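Local coordinates for protein endopolygalacturonase (Chondrostereum purpureum, PDB 1K5C) that probably hydrolyses the 1,4-alpha-D-galacturonosyl links of polygalacturonate chains, as an endo-acting member of glycoside hydrolase family 28, at residues A[59-64]-A[75-80]; A[49-54]-A[98-103]. All blocks are in the same frame, centred on the assembly; numbering follows the deposited sequence.

Contact 1: A[59-64]-A[75-80]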
loop_
_atom_site.group_PDB
_atom_site.type_symbol
_atom_site.label_atom_id
_atom_site.label_comp_id
_atom_site.label_asym_id
_atom_site.label_seq_id
_atom_site.Cartn_x
_atom_site.Cartn_y
_atom_site.Cartn_z
ATOM N N PRO A 59 -16.041 0.945 -1.833
ATOM C CA PRO A 59 -15.393 0.441 -3.035
ATOM C C PRO A 59 -16.366 0.296 -4.197
ATOM O O PRO A 59 -17.546 -0.007 -4.047
ATOM C CB PRO A 59 -14.939 -0.987 -2.613
ATOM C CG PRO A 59 -15.824 -1.338 -1.467
ATOM C CD PRO A 59 -16.179 -0.061 -0.764
ATOM N N LEU A 60 -15.819 0.528 -5.435
ATOM C CA LEU A 60 -16.643 0.360 -6.628
ATOM C C LEU A 60 -16.591 -1.085 -7.150
ATOM O O LEU A 60 -17.513 -1.485 -7.887
ATOM C CB LEU A 60 -16.199 1.324 -7.734
ATOM C CG LEU A 60 -16.261 2.811 -7.369
ATOM C CD1 LEU A 60 -15.858 3.650 -8.592
ATOM C CD2 LEU A 60 -17.656 3.206 -6.843
ATOM N N PHE A 61 -15.573 -1.841 -6.730
ATOM C CA PHE A 61 -15.428 -3.260 -7.060
ATOM C C PHE A 61 -15.070 -3.973 -5.777
ATOM O O PHE A 61 -14.106 -3.550 -5.129
ATOM C CB PHE A 61 -14.308 -3.451 -8.097
ATOM C CG PHE A 61 -13.983 -4.922 -8.376
ATOM C CD1 PHE A 61 -14.765 -5.652 -9.219
ATOM C CD2 PHE A 61 -12.894 -5.545 -7.750
ATOM C CE1 PHE A 61 -14.456 -6.993 -9.480
ATOM C CE2 PHE A 61 -12.586 -6.855 -8.049
ATOM C CZ PHE A 61 -13.384 -7.590 -8.910
ATOM N N THR A 62 -15.797 -5.023 -5.436
ATOM C CA THR A 62 -15.478 -5.858 -4.277
ATOM C C THR A 62 -15.481 -7.325 -4.713
ATOM O O THR A 62 -16.474 -7.766 -5.308
ATOM C CB THR A 62 -16.502 -5.689 -3.157
ATOM O OG1 THR A 62 -16.563 -4.308 -2.753
ATOM C CG2 THR A 62 -16.113 -6.483 -1.908
ATOM N N ILE A 63 -14.433 -8.046 -4.356
ATOM C CA ILE A 63 -14.425 -9.498 -4.544
ATOM C C ILE A 63 -14.055 -10.104 -3.203
ATOM O O ILE A 63 -13.139 -9.655 -2.502
ATOM C CB ILE A 63 -13.492 -9.914 -5.701
ATOM C CG1 ILE A 63 -13.598 -11.446 -5.939
ATOM C CG2 ILE A 63 -12.048 -9.460 -5.523
ATOM C CD1 ILE A 63 -13.037 -11.870 -7.264
ATOM N N ASP A 64 -14.860 -11.114 -2.814
ATOM C CA ASP A 64 -14.710 -11.758 -1.497
ATOM C C ASP A 64 -14.923 -13.231 -1.692
ATOM O O ASP A 64 -16.007 -13.636 -2.140
ATOM C CB ASP A 64 -15.730 -11.163 -0.539
ATOM C CG ASP A 64 -15.615 -11.636 0.884
ATOM O OD1 ASP A 64 -14.694 -12.385 1.199
ATOM O OD2 ASP A 64 -16.489 -11.217 1.684
ATOM N N HIS A 75 -5.608 -7.499 -18.071
ATOM C CA HIS A 75 -6.704 -6.547 -18.249
ATOM C C HIS A 75 -6.701 -5.463 -17.173
ATOM O O HIS A 75 -5.958 -5.519 -16.193
ATOM C CB HIS A 75 -8.043 -7.301 -18.307
ATOM C CG HIS A 75 -8.135 -8.084 -19.565
ATOM N ND1 HIS A 75 -8.401 -7.526 -20.779
ATOM C CD2 HIS A 75 -7.950 -9.429 -19.754
ATOM C CE1 HIS A 75 -8.375 -8.483 -21.714
ATOM N NE2 HIS A 75 -8.144 -9.601 -21.131
ATOM N N ILE A 76 -7.548 -4.450 -17.435
ATOM C CA ILE A 76 -7.534 -3.176 -16.700
ATOM C C ILE A 76 -8.880 -2.909 -16.042
ATOM O O ILE A 76 -9.940 -3.083 -16.685
ATOM C CB ILE A 76 -7.220 -2.034 -17.688
ATOM C CG1 ILE A 76 -5.813 -2.185 -18.296
ATOM C CG2 ILE A 76 -7.388 -0.672 -17.042
ATOM C CD1 ILE A 76 -5.582 -1.271 -19.469
ATOM N N PHE A 77 -8.809 -2.443 -14.798
ATOM C CA PHE A 77 -9.926 -1.761 -14.117
ATOM C C PHE A 77 -9.630 -0.265 -14.226
ATOM O O PHE A 77 -8.641 0.209 -13.652
ATOM C CB PHE A 77 -9.978 -2.140 -12.635
ATOM C CG PHE A 77 -10.317 -3.582 -12.346
ATOM C CD1 PHE A 77 -9.299 -4.550 -12.277
ATOM C CD2 PHE A 77 -11.615 -3.991 -12.116
ATOM C CE1 PHE A 77 -9.618 -5.876 -11.979
ATOM C CE2 PHE A 77 -11.911 -5.300 -11.808
ATOM C CZ PHE A 77 -10.911 -6.265 -11.720
ATOM N N ASP A 78 -10.441 0.455 -15.014
ATOM C CA ASP A 78 -10.196 1.882 -15.304
ATOM C C ASP A 78 -11.128 2.742 -14.430
ATOM O O ASP A 78 -12.357 2.714 -14.610
ATOM C CB ASP A 78 -10.431 2.125 -16.780
ATOM C CG ASP A 78 -10.188 3.559 -17.240
ATOM O OD1 ASP A 78 -9.971 4.438 -16.404
ATOM O OD2 ASP A 78 -10.231 3.722 -18.489
ATOM N N GLY A 79 -10.537 3.459 -13.492
ATOM C CA GLY A 79 -11.287 4.255 -12.544
ATOM C C GLY A 79 -11.599 5.665 -13.014
ATOM O O GLY A 79 -12.281 6.429 -12.269
ATOM N N ASN A 80 -11.158 6.088 -14.205
ATOM C CA ASN A 80 -11.462 7.433 -14.693
ATOM C C ASN A 80 -11.032 8.511 -13.687
ATOM O O ASN A 80 -11.691 9.556 -13.553
ATOM C CB ASN A 80 -12.967 7.579 -15.046
ATOM C CG ASN A 80 -13.183 7.212 -16.491
ATOM O OD1 ASN A 80 -12.513 7.719 -17.382
ATOM N ND2 ASN A 80 -14.157 6.347 -16.764
#

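Contact 2: A[49-54]-A[98-103]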
loop_
_atom_site.group_PDB
_atom_site.type_symbol
_atom_site.label_atom_id
_atom_site.label_comp_id
_atom_site.label_asym_id
_atom_site.label_seq_id
_atom_site.Cartn_x
_atom_site.Cartn_y
_atom_site.Cartn_z
ATOM N N ILE A 49 -12.585 -3.384 -17.602
ATOM C CA ILE A 49 -13.810 -2.869 -16.948
ATOM C C ILE A 49 -13.594 -1.406 -16.638
ATOM O O ILE A 49 -12.664 -1.039 -15.925
ATOM C CB ILE A 49 -14.157 -3.708 -15.711
ATOM C CG1 ILE A 49 -14.419 -5.185 -16.151
ATOM C CG2 ILE A 49 -15.397 -3.135 -15.027
ATOM C CD1 ILE A 49 -14.591 -6.137 -15.038
ATOM N N THR A 50 -14.439 -0.577 -17.228
ATOM C CA THR A 50 -14.356 0.891 -17.085
ATOM C C THR A 50 -15.465 1.373 -16.182
ATOM O O THR A 50 -16.623 0.939 -16.332
ATOM C CB THR A 50 -14.429 1.546 -18.480
ATOM O OG1 THR A 50 -13.316 1.091 -19.272
ATOM C CG2 THR A 50 -14.353 3.079 -18.405
ATOM N N PHE A 51 -15.155 2.283 -15.257
ATOM C CA PHE A 51 -16.150 2.756 -14.281
ATOM C C PHE A 51 -16.518 4.191 -14.644
ATOM O O PHE A 51 -15.704 5.135 -14.547
ATOM C CB PHE A 51 -15.554 2.695 -12.879
ATOM C CG PHE A 51 -15.370 1.268 -12.417
ATOM C CD1 PHE A 51 -14.349 0.441 -12.936
ATOM C CD2 PHE A 51 -16.223 0.727 -11.432
ATOM C CE1 PHE A 51 -14.210 -0.861 -12.524
ATOM C CE2 PHE A 51 -16.045 -0.589 -10.998
ATOM C CZ PHE A 51 -15.035 -1.383 -11.554
ATOM N N ALA A 52 -17.766 4.376 -15.113
ATOM C CA ALA A 52 -18.242 5.723 -15.439
ATOM C C ALA A 52 -18.172 6.602 -14.211
ATOM O O ALA A 52 -18.300 6.138 -13.057
ATOM C CB ALA A 52 -19.690 5.625 -15.972
ATOM N N LYS A 53 -18.039 7.920 -14.423
ATOM C CA LYS A 53 -17.973 8.848 -13.284
ATOM C C LYS A 53 -19.222 8.660 -12.405
ATOM O O LYS A 53 -20.365 8.640 -12.894
ATOM C CB LYS A 53 -17.856 10.300 -13.741
ATOM C CG LYS A 53 -17.496 11.219 -12.572
ATOM C CD LYS A 53 -17.211 12.631 -12.981
ATOM C CE LYS A 53 -16.883 13.507 -11.762
ATOM N NZ LYS A 53 -16.557 14.900 -12.165
ATOM N N THR A 54 -18.991 8.545 -11.097
ATOM C CA THR A 54 -20.031 8.151 -10.161
ATOM C C THR A 54 -19.995 9.030 -8.924
ATOM O O THR A 54 -18.953 9.599 -8.566
ATOM C CB THR A 54 -19.845 6.664 -9.798
ATOM O OG1 THR A 54 -21.011 6.230 -9.072
ATOM C CG2 THR A 54 -18.582 6.393 -8.990
ATOM N N HIS A 98 -13.577 5.829 -2.936
ATOM C CA HIS A 98 -12.365 5.153 -2.458
ATOM C C HIS A 98 -12.749 4.142 -1.388
ATOM O O HIS A 98 -13.771 4.357 -0.691
ATOM C CB HIS A 98 -11.316 6.135 -1.917
ATOM C CG HIS A 98 -11.731 6.822 -0.642
ATOM N ND1 HIS A 98 -11.312 6.491 0.625
ATOM C CD2 HIS A 98 -12.623 7.863 -0.511
ATOM C CE1 HIS A 98 -11.893 7.329 1.493
ATOM N NE2 HIS A 98 -12.668 8.118 0.838
ATOM N N PRO A 99 -11.984 3.072 -1.228
ATOM C CA PRO A 99 -10.976 2.603 -2.208
ATOM C C PRO A 99 -11.679 2.294 -3.521
ATOM O O PRO A 99 -12.918 2.185 -3.591
ATOM C CB PRO A 99 -10.412 1.337 -1.523
ATOM C CG PRO A 99 -11.603 0.792 -0.782
ATOM C CD PRO A 99 -12.311 2.027 -0.247
ATOM N N PHE A 100 -10.878 2.086 -4.580
ATOM C CA PHE A 100 -11.465 1.704 -5.868
ATOM C C PHE A 100 -11.873 0.235 -5.827
ATOM O O PHE A 100 -13.042 -0.106 -6.059
ATOM C CB PHE A 100 -10.464 2.094 -6.958
ATOM C CG PHE A 100 -10.890 1.791 -8.381
ATOM C CD1 PHE A 100 -12.225 1.621 -8.752
ATOM C CD2 PHE A 100 -9.911 1.697 -9.362
ATOM C CE1 PHE A 100 -12.536 1.347 -10.084
ATOM C CE2 PHE A 100 -10.207 1.424 -10.674
ATOM C CZ PHE A 100 -11.544 1.236 -11.052
ATOM N N LEU A 101 -10.867 -0.636 -5.572
ATOM C CA LEU A 101 -11.087 -2.066 -5.435
ATOM C C LEU A 101 -10.939 -2.482 -3.974
ATOM O O LEU A 101 -10.091 -1.959 -3.257
ATOM C CB LEU A 101 -10.037 -2.871 -6.221
ATOM C CG LEU A 101 -10.208 -2.995 -7.717
ATOM C CD1 LEU A 101 -10.171 -1.742 -8.446
ATOM C CD2 LEU A 101 -9.180 -3.986 -8.263
ATOM N N LYS A 102 -11.728 -3.499 -3.602
ATOM C CA LYS A 102 -11.611 -4.162 -2.291
ATOM C C LYS A 102 -11.512 -5.655 -2.533
ATOM O O LYS A 102 -12.352 -6.231 -3.223
ATOM C CB LYS A 102 -12.852 -3.852 -1.433
ATOM C CG LYS A 102 -12.968 -4.639 -0.140
ATOM C CD LYS A 102 -11.811 -4.327 0.761
ATOM C CE LYS A 102 -12.218 -3.939 2.140
ATOM N NZ LYS A 102 -11.031 -3.685 3.008
ATOM N N ILE A 103 -10.468 -6.275 -1.958
ATOM C CA ILE A 103 -10.205 -7.719 -2.079
ATOM C C ILE A 103 -10.200 -8.307 -0.674
ATOM O O ILE A 103 -9.419 -7.857 0.190
ATOM C CB ILE A 103 -8.894 -8.005 -2.800
ATOM C CG1 ILE A 103 -8.870 -7.381 -4.192
ATOM C CG2 ILE A 103 -8.629 -9.523 -2.845
ATOM C CD1 ILE A 103 -7.539 -7.453 -4.903
#

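Contact 1: A[59-64]-A[75-80]
Phe-61 and Phe-77 meet as an edge-to-face aromatic pair, and this one pair makes the contact. Phe-77 brings the outer end of its ring over a face of Phe-61, with CE2 of Phe-77 3.7 Å above the plane and over the middle of the Phe-61 ring. The planes are turned 52° from one another, well short of a right angle, and the centroids lie 4.8 Å apart. Phe-61 sets CG anti to its own nitrogen (chi1 173°), which swings the ring off its strand into the interior to take Phe-77 on its face. The two strands, 61-65 and 76-78, belong to different parallel sheets of the right-handed beta-helix characteristic of family 28, so the rings meet inside the coil, where Phe-112 adds a second edge-to-face partner to Phe-77.

Polar bonds lie apart from the rings. At the end of strand 76-78, Asp-78 OD1 accepts from Asn-80 N at 3.0 Å, an Asx turn in which the donor sits 32° out of the carboxylate plane, on the anti side. Asn-80 ND2 then reaches the carbonyl of Phe-51, tying this turn to the coil before it.

Contact 2: A[49-54]-A[98-103]
Phe-100 drives the edge of its ring into a face of Phe-51, a T-shaped stack with the planes 83° apart and the centroids 4.8 Å from each other. CE1 of Phe-100 stands 3.5 Å above the plane of Phe-51, over the ring centre, while CZ of Phe-100 leans to one side and comes within 3.5 Å of Phe-51 CD1. Phe-51 CG in turn lies in the plane of the Phe-100 ring.

One shell out, Leu-101 lays CD1 on a face of Phe-100, 3.5 Å above the plane and offset toward the rim, so the residue next in sequence flanks the ring that stacks. Phe-77 and Val-114 also touch Phe-100, while Leu-60, Phe-61 and Phe-77 pack on Phe-51.

The backbone sets where both rings begin. Phe-51 ends strand 49-51, which is hydrogen-bonded to its neighbours in the parallel beta-helix, to Asp-78 on one coil and, through Thr-50, to Phe-25 and Val-27 on another. Phe-100 sits just ahead of strand 101-104, after a cis peptide bond leading into Pro-99; with CG anti to the backbone nitrogen (chi1 -180°), its ring extends across the interior to Phe-51.

Were Phe-51 cut back to an alanine, the Phe-100 edge would probably lose the face it rests on, and a gap would be likely to open beside Leu-60, Phe-61 and Phe-77.

No hydrogen bond crosses between the two segments. Dispersion between the rings supplies most of the attraction, and the slightly positive C-H edge of Phe-100 against the electron-rich face of Phe-51 favours the near-perpendicular setting; with both residues buried, the two segments are joined here by apolar contact alone.

Both contacts lie in the core of the beta-helix, their centres about 4 Å apart, and each spans its interior between the same two walls: strands 49-51 and 76-78 are neighbours in one, 61-65 and 101-104 in the other. Backbone bonds run along the walls, from Ile-76 O to Ile-49 N and from Phe-61 O to Lys-102 N, both 2.8 Å and probable. Across the interior the chemistry is aromatic, but the tilt differs: oblique in contact 1, nearly perpendicular in contact 2. The Phe-100 ring also meets contact 1, its CZ 3.4 Å from Gly-79 CA. Of the two, contact 1 alone has a side-chain hydrogen bond within one of its segments.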